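Murein peptide amidase A (Escherichia coli O157:H7, PDB 5HXD) probably hydrolyses the gamma-D-glutamyl-diaminopimelate amide bond of murein tripeptide, as a zinc-dependent peptidase of the M14 family active in muropeptide degradation. Local coordinates at residues A[32-37]-A[69-74]; A[41-46]-A[146-151]; A[161-166]-A[179-184]. All coordinates share one frame; numbering follows the deposited sequence.

Contact 1 of 3, residues A[32-37]-A[69-74]; sequences FPAPAA and SLRRHH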
ATOM      1  N   PHE A  32     -16.637  -4.646  -2.912  1.00 45.91           N
ATOM      2  CA  PHE A  32     -17.171  -5.795  -2.228  1.00 46.30           C
ATOM      3  C   PHE A  32     -18.574  -5.477  -1.788  1.00 44.42           C
ATOM      4  O   PHE A  32     -18.763  -5.025  -0.666  1.00 45.29           O
ATOM      5  CB  PHE A  32     -16.290  -6.145  -1.028  1.00 50.24           C
ATOM      6  CG  PHE A  32     -14.871  -6.462  -1.400  1.00 45.49           C
ATOM      7  CD1 PHE A  32     -14.481  -7.761  -1.636  1.00 47.94           C
ATOM      8  CD2 PHE A  32     -13.934  -5.456  -1.536  1.00 48.16           C
ATOM      9  CE1 PHE A  32     -13.186  -8.057  -1.997  1.00 44.33           C
ATOM     10  CE2 PHE A  32     -12.630  -5.748  -1.889  1.00 48.47           C
ATOM     11  CZ  PHE A  32     -12.261  -7.049  -2.120  1.00 47.24           C
ATOM     12  N   PRO A  33     -19.558  -5.687  -2.681  1.00 47.29           N
ATOM     13  CA  PRO A  33     -20.969  -5.383  -2.390  1.00 46.17           C
ATOM     14  C   PRO A  33     -21.475  -6.139  -1.166  1.00 48.26           C
ATOM     15  O   PRO A  33     -21.143  -7.323  -0.993  1.00 47.91           O
ATOM     16  CB  PRO A  33     -21.715  -5.834  -3.665  1.00 40.77           C
ATOM     17  CG  PRO A  33     -20.772  -6.690  -4.400  1.00 47.52           C
ATOM     18  CD  PRO A  33     -19.381  -6.249  -4.031  1.00 48.38           C
ATOM     19  N   ALA A  34     -22.250  -5.455  -0.322  1.00 49.14           N
ATOM     20  CA  ALA A  34     -22.798  -6.053   0.895  1.00 45.43           C
ATOM     21  C   ALA A  34     -23.692  -7.194   0.489  1.00 44.57           C
ATOM     22  O   ALA A  34     -24.429  -7.078  -0.498  1.00 46.71           O
ATOM     23  CB  ALA A  34     -23.558  -5.030   1.731  1.00 45.13           C
ATOM     24  N   PRO A  35     -23.601  -8.313   1.225  1.00 46.74           N
ATOM     25  CA  PRO A  35     -24.345  -9.544   0.933  1.00 51.38           C
ATOM     26  C   PRO A  35     -25.843  -9.267   0.740  1.00 55.57           C
ATOM     27  O   PRO A  35     -26.327  -9.448  -0.384  1.00 60.07           O
ATOM     28  CB  PRO A  35     -24.090 -10.414   2.169  1.00 49.46           C
ATOM     29  CG  PRO A  35     -22.837  -9.887   2.759  1.00 52.07           C
ATOM     30  CD  PRO A  35     -22.825  -8.421   2.474  1.00 48.31           C
ATOM     31  N   ALA A  36     -26.547  -8.822   1.787  1.00 47.11           N
ATOM     32  CA  ALA A  36     -27.952  -8.423   1.646  1.00 51.77           C
ATOM     33  C   ALA A  36     -28.111  -6.929   1.904  1.00 55.79           C
ATOM     34  O   ALA A  36     -28.516  -6.514   2.990  1.00 53.68           O
ATOM     35  CB  ALA A  36     -28.834  -9.210   2.586  1.00 50.48           C
ATOM     36  N   ALA A  37     -27.771  -6.120   0.905  1.00 58.99           N
ATOM     37  CA  ALA A  37     -27.863  -4.676   1.049  1.00 52.16           C
ATOM     38  C   ALA A  37     -29.318  -4.250   1.258  1.00 58.27           C
ATOM     39  O   ALA A  37     -30.249  -4.734   0.597  1.00 54.96           O
ATOM     40  CB  ALA A  37     -27.264  -3.974  -0.154  1.00 41.68           C
ATOM     41  N   SER A  69     -21.790 -13.486   6.354  1.00 62.19           N
ATOM     42  CA  SER A  69     -23.242 -13.287   6.532  1.00 57.58           C
ATOM     43  C   SER A  69     -23.587 -11.990   7.263  1.00 53.39           C
ATOM     44  O   SER A  69     -24.596 -11.355   6.956  1.00 61.38           O
ATOM     45  CB  SER A  69     -23.864 -14.465   7.299  1.00 56.65           C
ATOM     46  OG  SER A  69     -23.251 -15.704   6.975  1.00 60.40           O
ATOM     47  N   LEU A  70     -22.742 -11.616   8.225  1.00 48.53           N
ATOM     48  CA  LEU A  70     -22.974 -10.480   9.119  1.00 51.70           C
ATOM     49  C   LEU A  70     -22.611  -9.091   8.550  1.00 55.91           C
ATOM     50  O   LEU A  70     -22.761  -8.084   9.250  1.00 59.20           O
ATOM     51  CB  LEU A  70     -22.190 -10.683  10.427  1.00 51.62           C
ATOM     52  CG  LEU A  70     -22.283 -12.002  11.206  1.00 53.85           C
ATOM     53  CD1 LEU A  70     -21.127 -12.136  12.215  1.00 46.26           C
ATOM     54  CD2 LEU A  70     -23.636 -12.122  11.909  1.00 42.67           C
ATOM     55  N   ARG A  71     -22.127  -9.013   7.309  1.00 50.91           N
ATOM     56  CA  ARG A  71     -21.710  -7.708   6.778  1.00 56.14           C
ATOM     57  C   ARG A  71     -22.912  -6.893   6.318  1.00 53.97           C
ATOM     58  O   ARG A  71     -23.717  -7.343   5.496  1.00 57.01           O
ATOM     59  CB  ARG A  71     -20.695  -7.860   5.624  1.00 56.96           C
ATOM     60  CG  ARG A  71     -19.972  -6.545   5.245  1.00 52.83           C
ATOM     61  CD  ARG A  71     -18.580  -6.767   4.585  1.00 49.38           C
ATOM     62  NE  ARG A  71     -18.659  -7.493   3.320  1.00 42.21           N
ATOM     63  CZ  ARG A  71     -18.953  -6.926   2.157  1.00 43.62           C
ATOM     64  NH1 ARG A  71     -19.187  -5.627   2.103  1.00 47.77           N
ATOM     65  NH2 ARG A  71     -19.017  -7.648   1.050  1.00 44.76           N
ATOM     66  N   ARG A  72     -23.030  -5.685   6.848  1.00 48.95           N
ATOM     67  CA  ARG A  72     -24.154  -4.831   6.502  1.00 50.38           C
ATOM     68  C   ARG A  72     -23.839  -3.805   5.400  1.00 56.34           C
ATOM     69  O   ARG A  72     -24.752  -3.313   4.719  1.00 53.01           O
ATOM     70  CB  ARG A  72     -24.651  -4.111   7.759  1.00 59.68           C
ATOM     71  CG  ARG A  72     -24.830  -5.024   8.970  1.00 63.38           C
ATOM     72  CD  ARG A  72     -25.479  -4.288  10.130  1.00 63.61           C
ATOM     73  NE  ARG A  72     -26.834  -4.769  10.395  1.00 70.82           N
ATOM     74  CZ  ARG A  72     -27.168  -5.575  11.400  1.00 68.61           C
ATOM     75  NH1 ARG A  72     -26.247  -6.004  12.259  1.00 63.10           N
ATOM     76  NH2 ARG A  72     -28.431  -5.949  11.543  1.00 75.25           N
ATOM     77  N   HIS A  73     -22.550  -3.505   5.219  1.00 58.86           N
ATOM     78  CA  HIS A  73     -22.116  -2.360   4.414  1.00 53.28           C
ATOM     79  C   HIS A  73     -21.157  -2.723   3.276  1.00 49.91           C
ATOM     80  O   HIS A  73     -20.365  -3.645   3.395  1.00 49.65           O
ATOM     81  CB  HIS A  73     -21.459  -1.313   5.329  1.00 57.11           C
ATOM     82  CG  HIS A  73     -22.265  -0.988   6.557  1.00 57.27           C
ATOM     83  ND1 HIS A  73     -23.615  -0.726   6.512  1.00 48.93           N
ATOM     84  CD2 HIS A  73     -21.905  -0.878   7.861  1.00 56.54           C
ATOM     85  CE1 HIS A  73     -24.056  -0.471   7.732  1.00 48.26           C
ATOM     86  NE2 HIS A  73     -23.036  -0.559   8.570  1.00 48.28           N
ATOM     87  N   HIS A  74     -21.249  -1.976   2.175  1.00 48.76           N
ATOM     88  CA  HIS A  74     -20.375  -2.136   1.012  1.00 46.08           C
ATOM     89  C   HIS A  74     -18.934  -1.691   1.289  1.00 46.14           C
ATOM     90  O   HIS A  74     -18.698  -0.797   2.106  1.00 45.89           O
ATOM     91  CB  HIS A  74     -20.906  -1.329  -0.179  1.00 46.37           C
ATOM     92  CG  HIS A  74     -22.331  -1.616  -0.533  1.00 45.53           C
ATOM     93  ND1 HIS A  74     -22.753  -2.852  -0.965  1.00 50.23           N
ATOM     94  CD2 HIS A  74     -23.423  -0.820  -0.547  1.00 47.43           C
ATOM     95  CE1 HIS A  74     -24.050  -2.813  -1.213  1.00 40.79           C
ATOM     96  NE2 HIS A  74     -24.480  -1.590  -0.968  1.00 42.36           N
TER
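Arg71, in the loop before strand 74-76, and His74, which opens that strand, reach to the backbone of Phe32, Pro33 and Ala34, and every hydrogen bond between the segments joins a side chain to the main chain. The Arg71 chain leaves with CG anti to the backbone N (chi1 -166°) and bends at chi3, which brings the guanidinium to two successive carbonyls, Phe32 O near its plane at the edge and Pro33 O obliquely. Its NH1 donates to Phe32 O at 2.9 Å, tilted from the carbonyl plane. Two weak bonds come from NH2, one to the same Phe32 O and one to Pro33 O. On the imidazole side, the N-H of Ala34 points almost straight at His74 ND1 (2.7 Å, 176° at the hydrogen), though it stands somewhat out of the ring plane.

Van der Waals contacts surround these bonds. Pro35 CD sits over one face of the guanidinium, and the proline ring crosses the arginine chain at about a right angle, with CD 3.8 Å from Arg71 CB. Ala34 CB packs against Arg72 O, while Ala37 CB approaches His74 CE1 at 3.6 Å. Phe32 turns its ring away, to helix 53-65, Phe13 and Leu86 of the second subunit.

Beyond the pair, Arg72 makes a salt bridge with Glu40 and His73 bonds to Trp233 O. His74 ND1 accepts the Ala34 N-H, which is consistent with ND1 carrying no proton. Arg71 thus takes the carbonyls of Phe32 and Pro33, and His74 the N-H of Ala34, between two prolines that have none to offer.

Contact 2 of 3, residues A[41-46]-A[146-151]; sequences SGLILA and HRIQPA
Ser41 and Ala151 make the close end of this contact: Ala151 N donates to Ser41 O at 2.7 Å, nearly straight at the hydrogen (165°), and the methyl of Ala151 lies beside the same oxygen. Gly42 follows in the chain, its CA 4.6 Å from Ala151 CA, the closest pair of CA atoms across the two segments. Pro150 CB lies 4.2 Å from Gly42 C.

The apolar half is looser. The Leu43 side chain starts toward the turn, and its CB meets Pro150 CB at 4.1 Å. Farther out, CG stands anti to the backbone N (chi1 -179°), a torsion that lets Leu43 CD2 only just reach Ile148 CD1, at 4.4 Å. These are grazing contacts of methyl and methylene groups, and the buried surface is modest, about 197 Å² over both sides. Ile148, Pro150 and Ala151 are partly exposed; Gln149, with positive phi at the end of helix 136-148, is exposed, and its side chain starts away from strand 43-45. Ser41, Gly42 and Leu43, by contrast, are buried.

Neighbours complete the setting. Ser41 OG is hydrogen-bonded to Arg72 O, and Gly42 N bonds to His73 ND1. Leu43 also packs on Ile145 of helix 136-148 and on Val153. Strand 43-45 lies parallel between strands 74-76 and 153-157; helix 136-148 covers the sheet through Leu141 and Ile145, and the turn at 149-151 leads from that helix into strand 153-157, starting it beside strand 43-45.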
ATOM      1  N   SER A  41     -27.677   0.054   4.422  1.00 52.18           N
ATOM      2  CA  SER A  41     -26.351  -0.229   3.888  1.00 47.06           C
ATOM      3  C   SER A  41     -25.623   1.048   3.563  1.00 47.56           C
ATOM      4  O   SER A  41     -26.160   1.911   2.860  1.00 46.75           O
ATOM      5  CB  SER A  41     -26.432  -1.098   2.649  1.00 44.21           C
ATOM      6  OG  SER A  41     -26.626  -2.443   3.019  1.00 51.07           O
ATOM      7  N   GLY A  42     -24.418   1.157   4.116  1.00 44.97           N
ATOM      8  CA  GLY A  42     -23.541   2.285   3.901  1.00 50.75           C
ATOM      9  C   GLY A  42     -22.303   1.859   3.139  1.00 46.79           C
ATOM     10  O   GLY A  42     -22.229   0.734   2.645  1.00 47.26           O
ATOM     11  N   LEU A  43     -21.325   2.751   3.046  1.00 43.58           N
ATOM     12  CA  LEU A  43     -20.134   2.469   2.243  1.00 47.01           C
ATOM     13  C   LEU A  43     -18.873   2.670   3.069  1.00 47.78           C
ATOM     14  O   LEU A  43     -18.726   3.699   3.749  1.00 46.69           O
ATOM     15  CB  LEU A  43     -20.117   3.363   0.995  1.00 47.04           C
ATOM     16  CG  LEU A  43     -18.985   3.249  -0.030  1.00 47.62           C
ATOM     17  CD1 LEU A  43     -18.711   1.803  -0.412  1.00 38.63           C
ATOM     18  CD2 LEU A  43     -19.355   4.072  -1.251  1.00 44.09           C
ATOM     19  N   ILE A  44     -17.967   1.692   3.029  1.00 42.35           N
ATOM     20  CA  ILE A  44     -16.686   1.847   3.719  1.00 43.04           C
ATOM     21  C   ILE A  44     -15.533   1.860   2.712  1.00 44.43           C
ATOM     22  O   ILE A  44     -15.378   0.969   1.877  1.00 44.44           O
ATOM     23  CB  ILE A  44     -16.475   0.753   4.788  1.00 45.66           C
ATOM     24  CG1 ILE A  44     -17.692   0.697   5.717  1.00 40.83           C
ATOM     25  CG2 ILE A  44     -15.226   1.046   5.615  1.00 41.55           C
ATOM     26  CD1 ILE A  44     -17.921  -0.656   6.357  1.00 46.27           C
ATOM     27  N   LEU A  45     -14.723   2.899   2.814  1.00 44.79           N
ATOM     28  CA  LEU A  45     -13.813   3.293   1.754  1.00 41.15           C
ATOM     29  C   LEU A  45     -12.409   3.335   2.299  1.00 46.84           C
ATOM     30  O   LEU A  45     -12.221   3.636   3.486  1.00 44.49           O
ATOM     31  CB  LEU A  45     -14.202   4.681   1.233  1.00 44.64           C
ATOM     32  CG  LEU A  45     -14.452   5.031  -0.226  1.00 42.97           C
ATOM     33  CD1 LEU A  45     -15.432   4.085  -0.869  1.00 43.89           C
ATOM     34  CD2 LEU A  45     -14.979   6.437  -0.277  1.00 36.45           C
ATOM     35  N   ALA A  46     -11.422   3.071   1.440  1.00 42.15           N
ATOM     36  CA  ALA A  46     -10.035   3.231   1.835  1.00 39.73           C
ATOM     37  C   ALA A  46      -9.103   3.454   0.650  1.00 42.86           C
ATOM     38  O   ALA A  46      -9.495   3.305  -0.508  1.00 40.53           O
ATOM     39  CB  ALA A  46      -9.585   2.036   2.627  1.00 45.10           C
ATOM     40  N   HIS A 146     -23.653   6.516  -7.168  1.00 46.97           N
ATOM     41  CA  HIS A 146     -24.962   6.810  -7.770  1.00 45.18           C
ATOM     42  C   HIS A 146     -25.755   5.530  -7.977  1.00 47.24           C
ATOM     43  O   HIS A 146     -26.929   5.460  -7.619  1.00 58.19           O
ATOM     44  CB  HIS A 146     -24.819   7.544  -9.103  1.00 47.67           C
ATOM     45  CG  HIS A 146     -24.753   9.039  -8.972  1.00 51.59           C
ATOM     46  ND1 HIS A 146     -23.585   9.744  -9.122  1.00 53.99           N
ATOM     47  CD2 HIS A 146     -25.722   9.947  -8.705  1.00 53.91           C
ATOM     48  CE1 HIS A 146     -23.831  11.039  -8.952  1.00 51.29           C
ATOM     49  NE2 HIS A 146     -25.113  11.183  -8.699  1.00 50.67           N
ATOM     50  N   ARG A 147     -25.109   4.516  -8.542  1.00 50.90           N
ATOM     51  CA  ARG A 147     -25.734   3.207  -8.748  1.00 53.08           C
ATOM     52  C   ARG A 147     -26.304   2.626  -7.433  1.00 54.90           C
ATOM     53  O   ARG A 147     -27.490   2.274  -7.362  1.00 50.91           O
ATOM     54  CB  ARG A 147     -24.720   2.235  -9.371  1.00 54.12           C
ATOM     55  CG  ARG A 147     -25.276   0.854  -9.787  1.00 67.18           C
ATOM     56  CD  ARG A 147     -24.153  -0.214  -9.918  1.00 51.55           C
ATOM     57  NE  ARG A 147     -23.028   0.266 -10.720  1.00 56.05           N
ATOM     58  CZ  ARG A 147     -21.785  -0.219 -10.637  1.00 67.55           C
ATOM     59  NH1 ARG A 147     -21.531  -1.199  -9.773  1.00 67.48           N
ATOM     60  NH2 ARG A 147     -20.792   0.269 -11.399  1.00 50.36           N
ATOM     61  N   ILE A 148     -25.467   2.555  -6.392  1.00 50.47           N
ATOM     62  CA  ILE A 148     -25.833   1.837  -5.168  1.00 45.62           C
ATOM     63  C   ILE A 148     -26.614   2.661  -4.143  1.00 44.89           C
ATOM     64  O   ILE A 148     -27.296   2.079  -3.288  1.00 49.33           O
ATOM     65  CB  ILE A 148     -24.585   1.263  -4.447  1.00 42.40           C
ATOM     66  CG1 ILE A 148     -23.701   2.392  -3.915  1.00 39.57           C
ATOM     67  CG2 ILE A 148     -23.811   0.335  -5.359  1.00 48.21           C
ATOM     68  CD1 ILE A 148     -22.989   2.038  -2.652  1.00 41.13           C
ATOM     69  N   GLN A 149     -26.502   3.990  -4.226  1.00 45.84           N
ATOM     70  CA  GLN A 149     -27.124   4.941  -3.280  1.00 48.75           C
ATOM     71  C   GLN A 149     -26.961   4.573  -1.797  1.00 50.50           C
ATOM     72  O   GLN A 149     -27.937   4.197  -1.127  1.00 52.04           O
ATOM     73  CB  GLN A 149     -28.619   5.091  -3.570  1.00 45.15           C
ATOM     74  CG  GLN A 149     -28.981   5.473  -4.987  1.00 49.23           C
ATOM     75  CD  GLN A 149     -30.449   5.182  -5.288  1.00 54.24           C
ATOM     76  OE1 GLN A 149     -31.182   4.656  -4.437  1.00 60.00           O
ATOM     77  NE2 GLN A 149     -30.884   5.518  -6.497  1.00 51.91           N
ATOM     78  N   PRO A 150     -25.740   4.689  -1.271  1.00 43.54           N
ATOM     79  CA  PRO A 150     -25.498   4.251   0.110  1.00 49.66           C
ATOM     80  C   PRO A 150     -26.187   5.122   1.154  1.00 46.85           C
ATOM     81  O   PRO A 150     -26.521   6.268   0.860  1.00 49.05           O
ATOM     82  CB  PRO A 150     -23.975   4.357   0.246  1.00 45.83           C
ATOM     83  CG  PRO A 150     -23.600   5.416  -0.728  1.00 44.14           C
ATOM     84  CD  PRO A 150     -24.534   5.248  -1.892  1.00 44.34           C
ATOM     85  N   ALA A 151     -26.378   4.583   2.355  1.00 42.97           N
ATOM     86  CA  ALA A 151     -26.929   5.345   3.471  1.00 41.50           C
ATOM     87  C   ALA A 151     -25.952   6.419   3.949  1.00 46.59           C
ATOM     88  O   ALA A 151     -26.353   7.475   4.445  1.00 50.83           O
ATOM     89  CB  ALA A 151     -27.282   4.412   4.612  1.00 42.18           C
TER

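Contact 3 of 3, residues A[161-166]-A[179-184]; sequences ACIEDP and FELPLV
Leu181 fits its forked end against the backbone bend at Ala161 and Cys162: CD2 rests 3.6 Å from Ala161 O and CD1 3.7 Å from Cys162 N, while its CB meets CG1 of Ile163, the two side chains crossing at about a right angle. The ring of Pro182 fills the next place, CG lying 3.3 Å from Ala161 O and also touching Cys162 CB. Farther along, Leu183 sends CG anti to its own N (chi1 177°), which lays CD1 against Ile163 O, Ile163 CG2 and Asp165 CB, the last two at 3.9 and 3.7 Å. On the other face of the sheet Glu164 and Val184 lie side by side, with CG of the glutamate 4.1 Å from CG1 of the valine.

A parallel ladder joins the two backbones. Ile163 N donates to Pro182 O, Val184 N to Ile163 O and Asp165 N to Val184 O, each at 2.9 Å. The strands belong to a beta-alpha-beta unit built around helix 170-178.

Asp165 is tied by OD1 to His205 and by OD2 to Ser169. Ala161 and Cys162 form a G1 bulge opposite Glu210, the predicted proton donor/acceptor. Glu164 brings its carboxylate close to that of Glu210, whereas Ile163 and Leu183, on the opposite face, lie against helix 170-178.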
ATOM      1  N   ALA A 161      -5.256  11.096  13.066  1.00 47.18           N
ATOM      2  CA  ALA A 161      -5.663  10.522  14.352  1.00 53.42           C
ATOM      3  C   ALA A 161      -6.978  11.088  14.915  1.00 52.71           C
ATOM      4  O   ALA A 161      -7.023  11.554  16.060  1.00 50.87           O
ATOM      5  CB  ALA A 161      -4.539  10.696  15.376  1.00 46.08           C
ATOM      6  N   CYS A 162      -8.045  11.012  14.127  1.00 50.64           N
ATOM      7  CA  CYS A 162      -9.327  11.537  14.568  1.00 55.12           C
ATOM      8  C   CYS A 162     -10.473  11.130  13.644  1.00 57.16           C
ATOM      9  O   CYS A 162     -10.243  10.697  12.512  1.00 56.58           O
ATOM     10  CB  CYS A 162      -9.265  13.057  14.654  1.00 54.31           C
ATOM     11  SG  CYS A 162      -8.985  13.805  13.047  1.00 53.49           S
ATOM     12  N   ILE A 163     -11.700  11.289  14.144  1.00 53.24           N
ATOM     13  CA  ILE A 163     -12.921  11.030  13.392  1.00 52.88           C
ATOM     14  C   ILE A 163     -13.584  12.347  12.998  1.00 57.80           C
ATOM     15  O   ILE A 163     -14.050  13.085  13.869  1.00 59.84           O
ATOM     16  CB  ILE A 163     -13.926  10.199  14.207  1.00 50.52           C
ATOM     17  CG1 ILE A 163     -13.286   8.908  14.711  1.00 47.33           C
ATOM     18  CG2 ILE A 163     -15.174   9.899  13.374  1.00 48.36           C
ATOM     19  CD1 ILE A 163     -12.848   7.992  13.621  1.00 50.76           C
ATOM     20  N   GLU A 164     -13.635  12.649  11.701  1.00 52.51           N
ATOM     21  CA  GLU A 164     -14.218  13.911  11.249  1.00 55.34           C
ATOM     22  C   GLU A 164     -15.658  13.749  10.802  1.00 59.91           C
ATOM     23  O   GLU A 164     -15.908  13.418   9.648  1.00 61.58           O
ATOM     24  CB  GLU A 164     -13.420  14.490  10.101  1.00 57.12           C
ATOM     25  CG  GLU A 164     -11.978  14.717  10.414  1.00 64.08           C
ATOM     26  CD  GLU A 164     -11.188  15.045   9.187  1.00 62.89           C
ATOM     27  OE1 GLU A 164     -11.574  16.000   8.472  1.00 67.02           O
ATOM     28  OE2 GLU A 164     -10.188  14.343   8.938  1.00 65.28           O
ATOM     29  N   ASP A 165     -16.601  13.985  11.709  1.00 60.69           N
ATOM     30  CA  ASP A 165     -18.012  13.890  11.368  1.00 58.46           C
ATOM     31  C   ASP A 165     -18.644  15.268  11.352  1.00 60.81           C
ATOM     32  O   ASP A 165     -18.928  15.833  12.410  1.00 62.45           O
ATOM     33  CB  ASP A 165     -18.753  12.987  12.353  1.00 58.02           C
ATOM     34  CG  ASP A 165     -20.135  12.611  11.863  1.00 58.95           C
ATOM     35  OD1 ASP A 165     -20.666  13.325  10.991  1.00 59.43           O
ATOM     36  OD2 ASP A 165     -20.695  11.598  12.339  1.00 59.87           O
ATOM     37  N   PRO A 166     -18.888  15.795  10.141  1.00 63.78           N
ATOM     38  CA  PRO A 166     -19.504  17.113   9.887  1.00 60.86           C
ATOM     39  C   PRO A 166     -20.924  17.221  10.434  1.00 58.22           C
ATOM     40  O   PRO A 166     -21.446  18.329  10.572  1.00 61.40           O
ATOM     41  CB  PRO A 166     -19.506  17.221   8.354  1.00 56.30           C
ATOM     42  CG  PRO A 166     -19.434  15.797   7.867  1.00 56.12           C
ATOM     43  CD  PRO A 166     -18.636  15.040   8.897  1.00 51.53           C
ATOM     44  N   PHE A 179     -12.712   3.388  17.990  1.00 56.21           N
ATOM     45  CA  PHE A 179     -11.317   3.431  17.503  1.00 60.70           C
ATOM     46  C   PHE A 179     -10.392   4.227  18.435  1.00 60.52           C
ATOM     47  O   PHE A 179      -9.204   4.395  18.149  1.00 54.68           O
ATOM     48  CB  PHE A 179     -11.241   4.035  16.087  1.00 57.34           C
ATOM     49  CG  PHE A 179     -11.643   3.089  14.977  1.00 54.83           C
ATOM     50  CD1 PHE A 179     -10.717   2.239  14.401  1.00 56.14           C
ATOM     51  CD2 PHE A 179     -12.941   3.079  14.487  1.00 56.53           C
ATOM     52  CE1 PHE A 179     -11.081   1.380  13.369  1.00 53.76           C
ATOM     53  CE2 PHE A 179     -13.309   2.226  13.460  1.00 52.72           C
ATOM     54  CZ  PHE A 179     -12.378   1.376  12.903  1.00 51.74           C
ATOM     55  N   GLU A 180     -10.962   4.715  19.535  1.00 62.53           N
ATOM     56  CA  GLU A 180     -10.295   5.597  20.503  1.00 63.24           C
ATOM     57  C   GLU A 180      -9.626   6.814  19.872  1.00 57.53           C
ATOM     58  O   GLU A 180      -8.494   7.183  20.200  1.00 54.40           O
ATOM     59  CB  GLU A 180      -9.298   4.810  21.347  1.00 57.80           C
ATOM     60  CG  GLU A 180      -9.948   4.372  22.635  1.00 64.54           C
ATOM     61  CD  GLU A 180      -9.014   3.668  23.554  1.00 68.30           C
ATOM     62  OE1 GLU A 180      -8.003   4.280  23.970  1.00 77.68           O
ATOM     63  OE2 GLU A 180      -9.313   2.497  23.864  1.00 77.60           O
ATOM     64  N   LEU A 181     -10.388   7.467  19.008  1.00 55.56           N
ATOM     65  CA  LEU A 181      -9.962   8.680  18.350  1.00 54.64           C
ATOM     66  C   LEU A 181     -10.936   9.784  18.674  1.00 55.38           C
ATOM     67  O   LEU A 181     -12.143   9.556  18.710  1.00 53.07           O
ATOM     68  CB  LEU A 181      -9.886   8.477  16.838  1.00 51.73           C
ATOM     69  CG  LEU A 181      -8.782   7.548  16.379  1.00 53.37           C
ATOM     70  CD1 LEU A 181      -8.838   7.424  14.872  1.00 56.45           C
ATOM     71  CD2 LEU A 181      -7.448   8.111  16.842  1.00 46.66           C
ATOM     72  N   PRO A 182     -10.414  10.989  18.903  1.00 52.05           N
ATOM     73  CA  PRO A 182     -11.228  12.182  19.145  1.00 55.59           C
ATOM     74  C   PRO A 182     -12.254  12.406  18.041  1.00 56.74           C
ATOM     75  O   PRO A 182     -11.977  12.070  16.894  1.00 56.15           O
ATOM     76  CB  PRO A 182     -10.193  13.311  19.160  1.00 49.66           C
ATOM     77  CG  PRO A 182      -9.005  12.741  18.484  1.00 52.80           C
ATOM     78  CD  PRO A 182      -8.985  11.311  18.862  1.00 50.23           C
ATOM     79  N   LEU A 183     -13.420  12.952  18.385  1.00 59.87           N
ATOM     80  CA  LEU A 183     -14.419  13.300  17.379  1.00 56.73           C
ATOM     81  C   LEU A 183     -14.397  14.798  17.112  1.00 60.14           C
ATOM     82  O   LEU A 183     -14.481  15.605  18.029  1.00 67.09           O
ATOM     83  CB  LEU A 183     -15.811  12.849  17.811  1.00 57.56           C
ATOM     84  CG  LEU A 183     -16.957  13.212  16.865  1.00 58.52           C
ATOM     85  CD1 LEU A 183     -16.689  12.777  15.443  1.00 57.56           C
ATOM     86  CD2 LEU A 183     -18.219  12.571  17.337  1.00 59.82           C
ATOM     87  N   VAL A 184     -14.286  15.153  15.840  1.00 61.78           N
ATOM     88  CA  VAL A 184     -14.068  16.528  15.407  1.00 59.85           C
ATOM     89  C   VAL A 184     -14.984  16.761  14.201  1.00 57.38           C
ATOM     90  O   VAL A 184     -15.509  15.794  13.652  1.00 60.34           O
ATOM     91  CB  VAL A 184     -12.550  16.749  15.095  1.00 60.66           C
ATOM     92  CG1 VAL A 184     -12.298  17.198  13.662  1.00 60.24           C
ATOM     93  CG2 VAL A 184     -11.933  17.709  16.101  1.00 63.16           C
TER

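In the fold
Contacts 1 and 2 adjoin, their centres about 11 Å apart, and their segments alternate along the chain. Between them His74 O meets Ile44 N, and His74 CD2 packs on Ile148 CD1, so His74 serves both. Contact 3 forms later in the chain and touches neither: its centre lies about 24 Å from that of contact 1 and 20 Å from that of contact 2. All three reach the same mixed sheet, contact 1 at its outer strand 74-76 through His74. Contact 1 is remote from the catalytic site; the Leu43 side chain is about 12 Å from that of His157, a predicted zinc ligand, whereas the Glu164 side chain is about 7 Å from the bound zinc ion.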